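Local coordinates for SusD superfamily protein (Bacteroides thetaiotaomicron VPI-5482, PDB 3HDX) that probably binds polysaccharides at the bacterial outer membrane as a SusD homologue, helping to capture glycans for uptake, at residues A187-Q190 and G191-N195; I224-A227 and S228-N231; E445-L448 and R449-S453; W429-Y432 and D433-R436; H275-Q278 and L279-Y283. All coordinates share one frame; numbering follows the deposited sequence. Where two conformers were deposited one is given.

All five contacts are local, each joining side chains a turn or so apart within one stretch of chain. Interactions 4 and 5 are mostly buried, interaction 3 is a surface helix, and interactions 1 and 2 are partly buried. Interactions 1 and 2 meet through a probable hydrogen bond from Asn231 ND2 to Gln190 OE1, 3.0 Å long. Interaction 4 on helix 430-441 touches interaction 3 on helix 445-453, where Phe447 packs against Leu434 and Trp431. Charge pairing marks buried interaction 4, apolar packing interaction 3, and turn-type backbone bonds the loop of interaction 1 and the helix end and loop of interaction 2; interaction 5 is a short buried helix with a carbonyl shared by two amides and leucine packing.

Interaction 1: A187-Q190 and G191-N195; sequences AQWQ and GKLFN. With EDO (1,2-ethanediol), chain B; EDO (1,2-ethanediol), chain L.
Leu193 lays its CD1 methyl over one face of the Trp189 indole, 3.8 Å from the centroid of the five-membered ring, a CH-pi contact displaced toward the rim. Its nearest ring atom is CD2, with Leu193 CD1 3.5 Å away. Leu193 CG stands anti to its own carbonyl carbon (chi1 -59°), which brings the branch over the ring. On the opposite face sits a 1,2-ethanediol, probably from the crystallisation liquor, whose C2 comes within 3.4 Å of Trp189 CH2. Lys192 CB approaches the ring edge near its plane.

The backbone brings these groups together. Trp189 O accepts two donors: Lys192 N at 3.0 Å, reaching it from above the carbonyl plane, and Leu193 N at 3.2 Å, lying in that plane with a nearly straight N-H angle of 168°. The first closes a type II beta turn over Gln190 and Gly191; Gly191 takes positive phi (72°), which favours glycine, and a CB there would clash with Gln190 O.

Farther out, the extended Lys192 chain runs back past Gln188, and one water links Lys192 NZ, at 2.8 Å, to Gln188 O, at 2.7 Å. Asn250 OD1 also takes a hydrogen bond from this ammonium group. Trp189 NE1 is held by Tyr181 O, and Met19 of helix 11-30 touches the ring, while Leu193 reaches Tyr22 and Gln113.

Chemically, the turn spends one carbonyl on two amides, relies on a glycine at its corner, and places Leu193 on one face of the indole, while the water bridge ties the lysine tip back to the backbone before the turn.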
# COMPACT_ATOMS: atom_id res chain seq x y z
N ALA A 187 -2.82 -9.74 20.80
CA ALA A 187 -3.34 -10.35 19.57
C ALA A 187 -4.60 -9.70 19.01
O ALA A 187 -4.77 -9.59 17.82
CB ALA A 187 -3.54 -11.87 19.74
N GLN A 188 -5.44 -9.18 19.90
CA GLN A 188 -6.67 -8.53 19.48
C GLN A 188 -6.46 -7.31 18.61
O GLN A 188 -7.34 -6.97 17.82
CB GLN A 188 -7.51 -8.15 20.71
CG GLN A 188 -8.02 -9.37 21.49
CD GLN A 188 -8.75 -8.95 22.77
OE1 GLN A 188 -8.20 -8.26 23.64
NE2 GLN A 188 -9.99 -9.41 22.91
N TRP A 189 -5.33 -6.62 18.80
CA TRP A 189 -5.02 -5.43 17.99
C TRP A 189 -4.05 -5.70 16.83
O TRP A 189 -3.79 -4.78 16.04
CB TRP A 189 -4.51 -4.31 18.87
CG TRP A 189 -5.48 -3.70 19.81
CD1 TRP A 189 -5.39 -3.64 21.19
CD2 TRP A 189 -6.66 -2.97 19.46
NE1 TRP A 189 -6.45 -2.91 21.70
CE2 TRP A 189 -7.24 -2.49 20.66
CE3 TRP A 189 -7.29 -2.67 18.24
CZ2 TRP A 189 -8.43 -1.73 20.66
CZ3 TRP A 189 -8.46 -1.89 18.24
CH2 TRP A 189 -9.01 -1.43 19.44
N GLN A 190 -3.48 -6.91 16.76
CA GLN A 190 -2.54 -7.24 15.66
C GLN A 190 -3.26 -7.14 14.32
O GLN A 190 -4.38 -7.61 14.16
CB GLN A 190 -2.00 -8.66 15.81
CG GLN A 190 -1.04 -8.83 16.96
CD GLN A 190 -0.64 -10.28 17.18
OE1 GLN A 190 -0.90 -11.14 16.32
NE2 GLN A 190 0.05 -10.55 18.31
N GLY A 191 -2.62 -6.49 13.35
CA GLY A 191 -3.27 -6.31 12.04
C GLY A 191 -4.41 -5.32 12.03
O GLY A 191 -5.17 -5.28 11.06
N LYS A 192 -4.53 -4.52 13.10
CA LYS A 192 -5.62 -3.54 13.22
C LYS A 192 -5.04 -2.14 13.44
O LYS A 192 -5.32 -1.20 12.67
CB LYS A 192 -6.62 -4.00 14.31
CG LYS A 192 -7.22 -5.37 13.92
CD LYS A 192 -8.46 -5.78 14.66
CE LYS A 192 -9.06 -7.05 14.05
NZ LYS A 192 -10.33 -7.42 14.77
N LEU A 193 -4.21 -1.99 14.45
CA LEU A 193 -3.56 -0.71 14.74
C LEU A 193 -2.15 -0.59 14.12
O LEU A 193 -1.43 -1.59 13.99
CB LEU A 193 -3.45 -0.51 16.26
CG LEU A 193 -4.81 -0.51 16.98
CD1 LEU A 193 -4.53 -0.41 18.47
CD2 LEU A 193 -5.78 0.60 16.52
N PHE A 194 -1.78 0.65 13.75
CA PHE A 194 -0.49 1.00 13.22
C PHE A 194 0.53 0.74 14.36
O PHE A 194 0.38 1.30 15.46
CB PHE A 194 -0.55 2.48 12.84
CG PHE A 194 0.45 2.91 11.84
CD1 PHE A 194 1.71 3.27 12.22
CD2 PHE A 194 0.08 3.09 10.50
CE1 PHE A 194 2.63 3.69 11.31
CE2 PHE A 194 1.01 3.54 9.58
CZ PHE A 194 2.27 3.86 10.01
N ASN A 195 1.52 -0.12 14.12
CA ASN A 195 2.50 -0.46 15.14
C ASN A 195 3.86 0.11 14.76
O ASN A 195 4.03 0.75 13.70
CB ASN A 195 2.49 -1.99 15.37
CG ASN A 195 2.95 -2.78 14.13
OD1 ASN A 195 4.06 -2.59 13.66
ND2 ASN A 195 2.09 -3.68 13.63
C1 EDO B . -11.30 -4.31 18.37
O1 EDO B . -11.14 -5.21 17.27
C2 EDO B . -10.22 -4.65 19.38
O2 EDO B . -10.40 -5.97 19.90
C1 EDO L . -11.46 -7.97 26.15
O1 EDO L . -11.38 -7.47 24.80
C2 EDO L . -10.52 -9.15 26.34
O2 EDO L . -9.17 -8.67 26.37
O HOH W 1 -9.43 -8.47 17.15

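Interaction 2: I224-A227 and S228-N231; sequences IDHA and SEIN
Glu229 folds back against His226, beginning at CB, which lies 3.3 Å from His226 O. CG stays beside the same carbonyl oxygen, 3.4 Å away, and lies near the imidazole plane at the ring's edge; the closest side-chain pair is Glu229 CG to His226 CB, 4.2 Å. A bend at chi2 (-78°) then turns the carboxylate, and its OE2 ends 5.8 Å from His226 NE2, too far for contact. The course beyond CB is that of one of two conformers and is therefore doubtful.

The backbone under it carries successive bonds of the i to i+3 kind. Glu229 N donates to His226 O over 2.9 Å, and Ile230 N to Ala227 O over 3.1 Å, both donors standing above the carbonyl planes; Asn231 N repeats the step to Ser228 O. Ile230 CG1 closes in on Ala227 O as well. On the outer side a water joins Asp225 O to Ser228 OG.

His226 is placed from elsewhere: its ND1 is bonded to Phe222 O, its ring stacks with that of Phe222, and Leu197 of helix 196-209 touches it. Ile230 packs on Leu197 too, and Ala227 meets Leu363.

Consecutive 3-10-type turns thus carry the chain from the C-terminal part of helix 213-226 into the following loop. Backbone bonds do the holding; Glu229 adds contact at its root, and Phe222 fixes His226.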
# COMPACT_ATOMS: atom_id res chain seq x y z
N ILE A 224 12.41 -6.96 9.32
CA ILE A 224 12.59 -8.40 9.22
C ILE A 224 13.09 -8.98 10.53
O ILE A 224 12.59 -10.02 11.00
CB ILE A 224 13.56 -8.75 8.06
CG1 ILE A 224 12.89 -8.42 6.71
CG2 ILE A 224 13.99 -10.22 8.10
CD1 ILE A 224 13.83 -8.24 5.53
N ASP A 225 14.05 -8.27 11.12
CA ASP A 225 14.67 -8.74 12.36
C ASP A 225 13.77 -8.61 13.58
O ASP A 225 14.06 -9.25 14.58
CB ASP A 225 16.02 -8.08 12.58
CG ASP A 225 17.05 -8.46 11.52
OD1 ASP A 225 16.91 -9.55 10.90
OD2 ASP A 225 18.00 -7.65 11.32
N HIS A 226 12.74 -7.78 13.54
CA HIS A 226 11.81 -7.64 14.65
C HIS A 226 10.40 -8.14 14.37
O HIS A 226 9.50 -7.90 15.17
CB HIS A 226 11.78 -6.18 15.10
CG HIS A 226 13.07 -5.73 15.67
ND1 HIS A 226 14.12 -5.34 14.88
CD2 HIS A 226 13.53 -5.74 16.95
CE1 HIS A 226 15.14 -5.02 15.66
NE2 HIS A 226 14.81 -5.25 16.92
N ALA A 227 10.22 -8.88 13.27
CA ALA A 227 8.88 -9.30 12.84
C ALA A 227 8.13 -10.06 13.95
O ALA A 227 6.91 -9.91 14.12
CB ALA A 227 8.97 -10.17 11.58
N SER A 228 8.85 -10.91 14.69
CA SER A 228 8.20 -11.69 15.77
C SER A 228 7.56 -10.80 16.83
O SER A 228 6.57 -11.21 17.46
CB SER A 228 9.15 -12.71 16.42
OG SER A 228 10.15 -12.04 17.14
N GLU A 229 8.06 -9.57 17.00
CA GLU A 229 7.51 -8.67 18.04
C GLU A 229 6.07 -8.26 17.76
O GLU A 229 5.34 -7.94 18.69
CB GLU A 229 8.36 -7.41 18.18
CG GLU A 229 9.82 -7.63 18.56
CD GLU A 229 10.02 -7.92 20.03
OE1 GLU A 229 9.00 -7.94 20.79
OE2 GLU A 229 11.22 -8.14 20.39
N ILE A 230 5.69 -8.23 16.48
CA ILE A 230 4.32 -7.90 16.07
C ILE A 230 3.55 -9.13 15.59
O ILE A 230 2.42 -9.01 15.10
CB ILE A 230 4.33 -6.80 14.98
CG1 ILE A 230 4.93 -7.28 13.65
CG2 ILE A 230 5.08 -5.54 15.45
CD1 ILE A 230 4.65 -6.34 12.48
N ASN A 231 4.18 -10.31 15.71
CA ASN A 231 3.61 -11.56 15.23
C ASN A 231 3.40 -11.58 13.70
O ASN A 231 2.39 -12.08 13.23
CB ASN A 231 2.32 -11.93 15.98
CG ASN A 231 1.94 -13.39 15.81
OD1 ASN A 231 2.81 -14.27 15.76
ND2 ASN A 231 0.64 -13.65 15.73
O HOH W 2 12.09 -10.26 16.82

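Interaction 3: E445-L448 and R449-S453; sequences EAFL and RLISS
Phe447 sets the CD1 corner of its ring against Ile451, 4.1 Å from CG1, the two side chains meeting at a slant. CD2 of Leu450 stands near the same corner, at 4.3 Å from Phe447 CD1. All lie on helix 445-453, packing at i+3 and i+4 spacing along one flank. With CG anti to the backbone N (chi1 -161°), Phe447 directs its ring along that flank, where Ile451 lies one turn on. Ile451 CD1 also nears Leu448 CD2, at 4.5 Å. Trimming Ile451 to an alanine would probably open a gap beside the Phe447 ring and Leu448, letting the ring turn more easily.

Underneath, regular i to i+4 bonds join the turns, among them Ile451 N to Phe447 O at 2.9 Å and Ser452 N to Leu448 O at 3.0 Å. Arg449 O is gripped twice by Ser453, through N and through OG, the latter 2.8 Å away, from opposite faces of the carbonyl plane. A water in the plane of the Arg449 guanidinium links NH1 to Ala446 O.

The apolar flank faces inward: Phe447, Leu448 and Ile451 rest on Gln438 of helix 430-441, Phe447 also on Leu434, while Arg449, Leu450 and Ser453 meet Phe476 from a later loop.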
# COMPACT_ATOMS: atom_id res chain seq x y z
N GLU A 445 14.14 4.59 -22.43
CA GLU A 445 14.25 6.04 -22.50
C GLU A 445 12.89 6.73 -22.50
O GLU A 445 12.76 7.80 -21.92
CB GLU A 445 15.09 6.46 -23.72
CG GLU A 445 16.58 6.16 -23.58
CD GLU A 445 17.33 7.15 -22.68
OE1 GLU A 445 16.81 8.25 -22.44
OE2 GLU A 445 18.46 6.78 -22.22
N ALA A 446 11.87 6.13 -23.13
CA ALA A 446 10.53 6.72 -23.13
C ALA A 446 9.96 6.78 -21.73
O ALA A 446 9.41 7.79 -21.33
CB ALA A 446 9.57 5.96 -24.10
N PHE A 447 10.18 5.71 -20.95
CA PHE A 447 9.74 5.67 -19.55
C PHE A 447 10.59 6.67 -18.73
O PHE A 447 10.06 7.39 -17.89
CB PHE A 447 9.86 4.24 -19.02
CG PHE A 447 9.06 3.94 -17.77
CD1 PHE A 447 8.44 4.90 -16.96
CD2 PHE A 447 8.94 2.60 -17.40
CE1 PHE A 447 7.75 4.52 -15.82
CE2 PHE A 447 8.23 2.23 -16.25
CZ PHE A 447 7.63 3.20 -15.48
N LEU A 448 11.91 6.72 -18.95
CA LEU A 448 12.74 7.73 -18.23
C LEU A 448 12.26 9.15 -18.50
O LEU A 448 12.23 10.00 -17.59
CB LEU A 448 14.22 7.57 -18.58
CG LEU A 448 14.90 6.30 -18.09
CD1 LEU A 448 16.25 6.11 -18.83
CD2 LEU A 448 15.05 6.38 -16.55
N ARG A 449 11.81 9.42 -19.73
CA ARG A 449 11.27 10.76 -20.05
C ARG A 449 9.94 10.97 -19.35
O ARG A 449 9.65 12.06 -18.90
CB ARG A 449 11.18 10.96 -21.55
CG ARG A 449 10.53 12.26 -22.01
CD ARG A 449 9.09 12.02 -22.23
NE ARG A 449 8.41 13.22 -22.67
CZ ARG A 449 7.14 13.23 -23.06
NH1 ARG A 449 6.38 12.12 -23.07
NH2 ARG A 449 6.62 14.38 -23.46
N LEU A 450 9.10 9.93 -19.29
CA LEU A 450 7.84 10.02 -18.55
C LEU A 450 8.10 10.38 -17.08
O LEU A 450 7.36 11.18 -16.49
CB LEU A 450 7.08 8.70 -18.64
CG LEU A 450 5.61 8.71 -18.21
CD1 LEU A 450 4.72 9.45 -19.21
CD2 LEU A 450 5.09 7.30 -18.07
N ILE A 451 9.17 9.83 -16.50
CA ILE A 451 9.54 10.13 -15.10
C ILE A 451 9.98 11.58 -14.98
O ILE A 451 9.45 12.32 -14.14
CB ILE A 451 10.64 9.19 -14.59
CG1 ILE A 451 10.11 7.75 -14.47
CG2 ILE A 451 11.20 9.66 -13.22
CD1 ILE A 451 11.18 6.68 -14.36
N SER A 452 10.92 12.00 -15.83
CA SER A 452 11.46 13.37 -15.73
C SER A 452 10.42 14.45 -16.04
O SER A 452 10.48 15.55 -15.47
CB SER A 452 12.69 13.53 -16.60
OG SER A 452 12.38 13.41 -17.97
N SER A 453 9.48 14.13 -16.94
CA SER A 453 8.47 15.08 -17.37
C SER A 453 7.27 15.15 -16.44
O SER A 453 6.40 15.99 -16.63
CB SER A 453 8.01 14.78 -18.79
OG SER A 453 7.32 13.54 -18.84
O HOH W 3 7.30 9.21 -22.39

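Interaction 4: W429-Y432 and D433-R436; sequences WRWY and DLVR. With EDO (1,2-ethanediol), chain E.
Packing first: Val435 CG2 sits over a face of the Trp431 indole, 4.1 Å from the six-membered ring centroid and 25° off its normal, a CH-pi contact. Leu434 CD2 covers a face of the Arg430 guanidinium, 3.6 Å from CZ.

Backbone hydrogen bonds join these successive turns at the start of helix 430-441, Asp433 N to Trp429 O at 2.9 Å and Arg436 N to Tyr432 O at 3.0 Å. At the guanidinium edge, O1 of a 1,2-ethanediol takes in-plane bonds, 2.8 Å from Arg430 NH1 and 2.9 Å from NH2.

The charged group centres on a salt bridge, Arg436 NH1 to Asp433 OD1 2.9 Å, NH1 using the anti lone pair of OD1. NH2 reaches OD1 from above the carboxylate plane; a bend at chi3 (-44°) curls the guanidinium back to it. Asp433 OD1 also lies 3.5 Å from Trp429 CE3, ring and carboxylate planes 17° apart. Tyr432, Val435 and Arg436 pack against Trp209 of helix 196-209, and Trp429 stacks on His205.

Buried charge is thus shared out: Asp433 lies between Arg436 and Arg420, whose NE meets OD2, and Glu372 pairs with NE of Arg436, which probably offsets the cost of burial and moderates the closeness of the two arginines.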
# COMPACT_ATOMS: atom_id res chain seq x y z
N TRP A 429 0.97 -2.47 -5.81
CA TRP A 429 2.43 -2.23 -5.95
C TRP A 429 2.99 -2.07 -7.35
O TRP A 429 3.95 -1.32 -7.52
CB TRP A 429 3.22 -3.36 -5.26
CG TRP A 429 3.25 -3.18 -3.78
CD1 TRP A 429 2.63 -3.92 -2.83
CD2 TRP A 429 3.96 -2.15 -3.11
NE1 TRP A 429 2.88 -3.39 -1.57
CE2 TRP A 429 3.68 -2.29 -1.71
CE3 TRP A 429 4.76 -1.07 -3.56
CZ2 TRP A 429 4.17 -1.39 -0.77
CZ3 TRP A 429 5.27 -0.21 -2.61
CH2 TRP A 429 4.97 -0.36 -1.24
N ARG A 430 2.39 -2.73 -8.33
CA ARG A 430 2.99 -2.84 -9.66
C ARG A 430 3.44 -1.52 -10.29
O ARG A 430 4.54 -1.40 -10.78
CB ARG A 430 2.08 -3.62 -10.59
CG ARG A 430 2.57 -3.83 -11.99
CD ARG A 430 3.91 -4.54 -12.12
NE ARG A 430 4.21 -4.74 -13.52
CZ ARG A 430 5.39 -5.05 -14.06
NH1 ARG A 430 6.47 -5.26 -13.34
NH2 ARG A 430 5.47 -5.18 -15.38
N TRP A 431 2.56 -0.54 -10.30
CA TRP A 431 2.89 0.75 -10.95
C TRP A 431 4.08 1.43 -10.25
O TRP A 431 5.03 1.85 -10.90
CB TRP A 431 1.67 1.68 -10.97
CG TRP A 431 2.06 3.08 -11.30
CD1 TRP A 431 2.11 4.12 -10.44
CD2 TRP A 431 2.61 3.55 -12.54
NE1 TRP A 431 2.63 5.23 -11.07
CE2 TRP A 431 2.95 4.90 -12.37
CE3 TRP A 431 2.85 2.96 -13.77
CZ2 TRP A 431 3.48 5.69 -13.40
CZ3 TRP A 431 3.39 3.72 -14.81
CH2 TRP A 431 3.70 5.08 -14.61
N TYR A 432 4.03 1.53 -8.93
CA TYR A 432 5.11 2.16 -8.17
C TYR A 432 6.43 1.38 -8.36
O TYR A 432 7.49 1.96 -8.52
CB TYR A 432 4.74 2.30 -6.70
CG TYR A 432 3.43 2.96 -6.48
CD1 TYR A 432 3.24 4.29 -6.82
CD2 TYR A 432 2.33 2.22 -6.03
CE1 TYR A 432 2.00 4.89 -6.68
CE2 TYR A 432 1.08 2.81 -5.86
CZ TYR A 432 0.92 4.15 -6.20
OH TYR A 432 -0.31 4.76 -6.00
N ASP A 433 6.32 0.05 -8.34
CA ASP A 433 7.44 -0.83 -8.60
C ASP A 433 8.02 -0.61 -9.99
O ASP A 433 9.24 -0.61 -10.17
CB ASP A 433 7.03 -2.29 -8.46
CG ASP A 433 6.81 -2.71 -7.00
OD1 ASP A 433 7.04 -1.94 -6.06
OD2 ASP A 433 6.42 -3.88 -6.79
N LEU A 434 7.16 -0.37 -11.00
CA LEU A 434 7.67 -0.12 -12.37
C LEU A 434 8.54 1.13 -12.40
O LEU A 434 9.56 1.14 -13.09
CB LEU A 434 6.51 0.01 -13.36
CG LEU A 434 5.97 -1.30 -13.91
CD1 LEU A 434 4.65 -1.05 -14.64
CD2 LEU A 434 6.99 -1.93 -14.86
N VAL A 435 8.11 2.15 -11.65
CA VAL A 435 8.87 3.41 -11.57
C VAL A 435 10.22 3.18 -10.85
O VAL A 435 11.27 3.55 -11.36
CB VAL A 435 8.04 4.55 -10.92
CG1 VAL A 435 8.90 5.81 -10.69
CG2 VAL A 435 6.75 4.89 -11.74
N ARG A 436 10.20 2.53 -9.67
CA ARG A 436 11.49 2.29 -8.97
C ARG A 436 12.40 1.41 -9.83
O ARG A 436 13.60 1.64 -9.91
CB ARG A 436 11.27 1.62 -7.61
CG ARG A 436 10.49 2.47 -6.62
CD ARG A 436 10.74 2.07 -5.17
NE ARG A 436 10.72 0.63 -5.01
CZ ARG A 436 9.61 -0.12 -5.09
NH1 ARG A 436 8.39 0.43 -5.17
NH2 ARG A 436 9.74 -1.45 -5.06
C1 EDO E . 9.10 -5.24 -16.30
O1 EDO E . 8.31 -5.96 -15.33
C2 EDO E . 8.57 -5.48 -17.69
O2 EDO E . 7.23 -4.99 -17.75

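Interaction 5: H275-Q278 and L279-Y283; sequences HLEQ and LTLAY
Leu276 O is gripped by two backbone amides: Leu279 N at 2.8 Å, which stands above the carbonyl plane, and Thr280 N at 3.0 Å, lying in it. One acceptor thus serves an i+3 and an i+4 step of the same short helix. Leu281 N adds another i+4 bond, to Glu277 O at 3.0 Å.

The side chains follow that spacing. Leu276 and Thr280 cross at about a right angle, with Thr280 CG2 3.7 Å from Leu276 CG and equally near its CD1. Leu276 reaches there because its CG lies anti to the backbone N (chi1 179°). If an alanine stood in place of Leu276, the methyl of Thr280 would probably lose its contact with the leucine branch, and a gap would open beside Phe335, which touches both. Glu277 and Leu281 instead run side by side in the same direction, with Glu277 CG 3.6 Å from Leu281 CD1; the bend beyond, at chi2, carries the Glu277 carboxylate to Ser356 OG and Ile340 N.

Two waters lie at the exit, one near Glu277 O and Leu281 O, the other near Gln278 O and Leu281 O. Leu279 packs on Ile293 and shares backbone bonding with it, and Leu281 lies on Val334.

This is the C-terminal end of a helix barely more than one turn long: Leu281 leaves helical geometry with an extended backbone (psi 149°), and the chain runs on past strand 334-335.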
# COMPACT_ATOMS: atom_id res chain seq x y z
N HIS A 275 -12.95 -2.21 -2.78
CA HIS A 275 -12.37 -3.56 -2.68
C HIS A 275 -11.97 -4.02 -4.08
O HIS A 275 -12.72 -3.81 -5.04
CB HIS A 275 -13.44 -4.53 -2.16
CG HIS A 275 -13.89 -4.21 -0.77
ND1 HIS A 275 -13.20 -4.63 0.35
CD2 HIS A 275 -14.86 -3.38 -0.33
CE1 HIS A 275 -13.78 -4.11 1.43
NE2 HIS A 275 -14.79 -3.35 1.04
N LEU A 276 -10.81 -4.66 -4.20
CA LEU A 276 -10.36 -5.16 -5.50
C LEU A 276 -11.40 -6.07 -6.15
O LEU A 276 -11.57 -6.06 -7.37
CB LEU A 276 -9.04 -5.95 -5.41
CG LEU A 276 -8.48 -6.54 -6.71
CD1 LEU A 276 -8.14 -5.40 -7.72
CD2 LEU A 276 -7.27 -7.44 -6.46
N GLU A 277 -12.03 -6.89 -5.32
CA GLU A 277 -13.08 -7.81 -5.79
C GLU A 277 -14.16 -7.16 -6.67
O GLU A 277 -14.72 -7.81 -7.53
CB GLU A 277 -13.79 -8.50 -4.62
CG GLU A 277 -12.95 -9.42 -3.77
CD GLU A 277 -12.36 -8.78 -2.53
OE1 GLU A 277 -12.04 -7.58 -2.54
OE2 GLU A 277 -12.20 -9.48 -1.53
N GLN A 278 -14.48 -5.89 -6.43
CA GLN A 278 -15.43 -5.17 -7.28
C GLN A 278 -14.97 -5.17 -8.75
O GLN A 278 -15.81 -5.30 -9.69
CB GLN A 278 -15.62 -3.74 -6.78
CG GLN A 278 -16.33 -3.67 -5.44
CD GLN A 278 -16.28 -2.32 -4.72
OE1 GLN A 278 -15.49 -1.43 -5.07
NE2 GLN A 278 -17.12 -2.16 -3.66
N LEU A 279 -13.65 -5.05 -8.95
CA LEU A 279 -13.06 -5.05 -10.26
C LEU A 279 -12.71 -6.43 -10.81
O LEU A 279 -12.74 -6.62 -12.01
CB LEU A 279 -11.77 -4.19 -10.25
CG LEU A 279 -11.94 -2.69 -9.95
CD1 LEU A 279 -10.56 -2.03 -9.67
CD2 LEU A 279 -12.70 -1.98 -11.07
N THR A 280 -12.40 -7.40 -9.94
CA THR A 280 -11.89 -8.69 -10.40
C THR A 280 -12.84 -9.86 -10.37
O THR A 280 -12.69 -10.74 -11.21
CB THR A 280 -10.63 -9.07 -9.58
OG1 THR A 280 -10.97 -9.11 -8.19
CG2 THR A 280 -9.45 -8.10 -9.89
N LEU A 281 -13.77 -9.91 -9.43
CA LEU A 281 -14.60 -11.11 -9.32
C LEU A 281 -15.77 -11.16 -10.29
O LEU A 281 -16.35 -10.16 -10.68
CB LEU A 281 -15.04 -11.35 -7.88
CG LEU A 281 -13.95 -11.53 -6.81
CD1 LEU A 281 -14.53 -12.15 -5.49
CD2 LEU A 281 -12.70 -12.39 -7.31
N ALA A 282 -16.10 -12.39 -10.65
CA ALA A 282 -17.25 -12.70 -11.51
C ALA A 282 -17.68 -14.14 -11.19
O ALA A 282 -17.12 -14.80 -10.31
CB ALA A 282 -16.90 -12.55 -12.98
N TYR A 283 -18.72 -14.61 -11.89
CA TYR A 283 -19.27 -15.94 -11.71
C TYR A 283 -18.17 -17.01 -11.84
O TYR A 283 -17.36 -16.91 -12.76
CB TYR A 283 -20.39 -16.16 -12.74
CG TYR A 283 -21.11 -17.45 -12.51
CD1 TYR A 283 -22.12 -17.51 -11.56
CD2 TYR A 283 -20.70 -18.63 -13.14
CE1 TYR A 283 -22.74 -18.73 -11.26
CE2 TYR A 283 -21.32 -19.87 -12.85
CZ TYR A 283 -22.35 -19.90 -11.92
OH TYR A 283 -22.96 -21.11 -11.61
O HOH W 4 -17.30 -8.39 -8.59
O HOH W 5 -15.78 -7.50 -11.58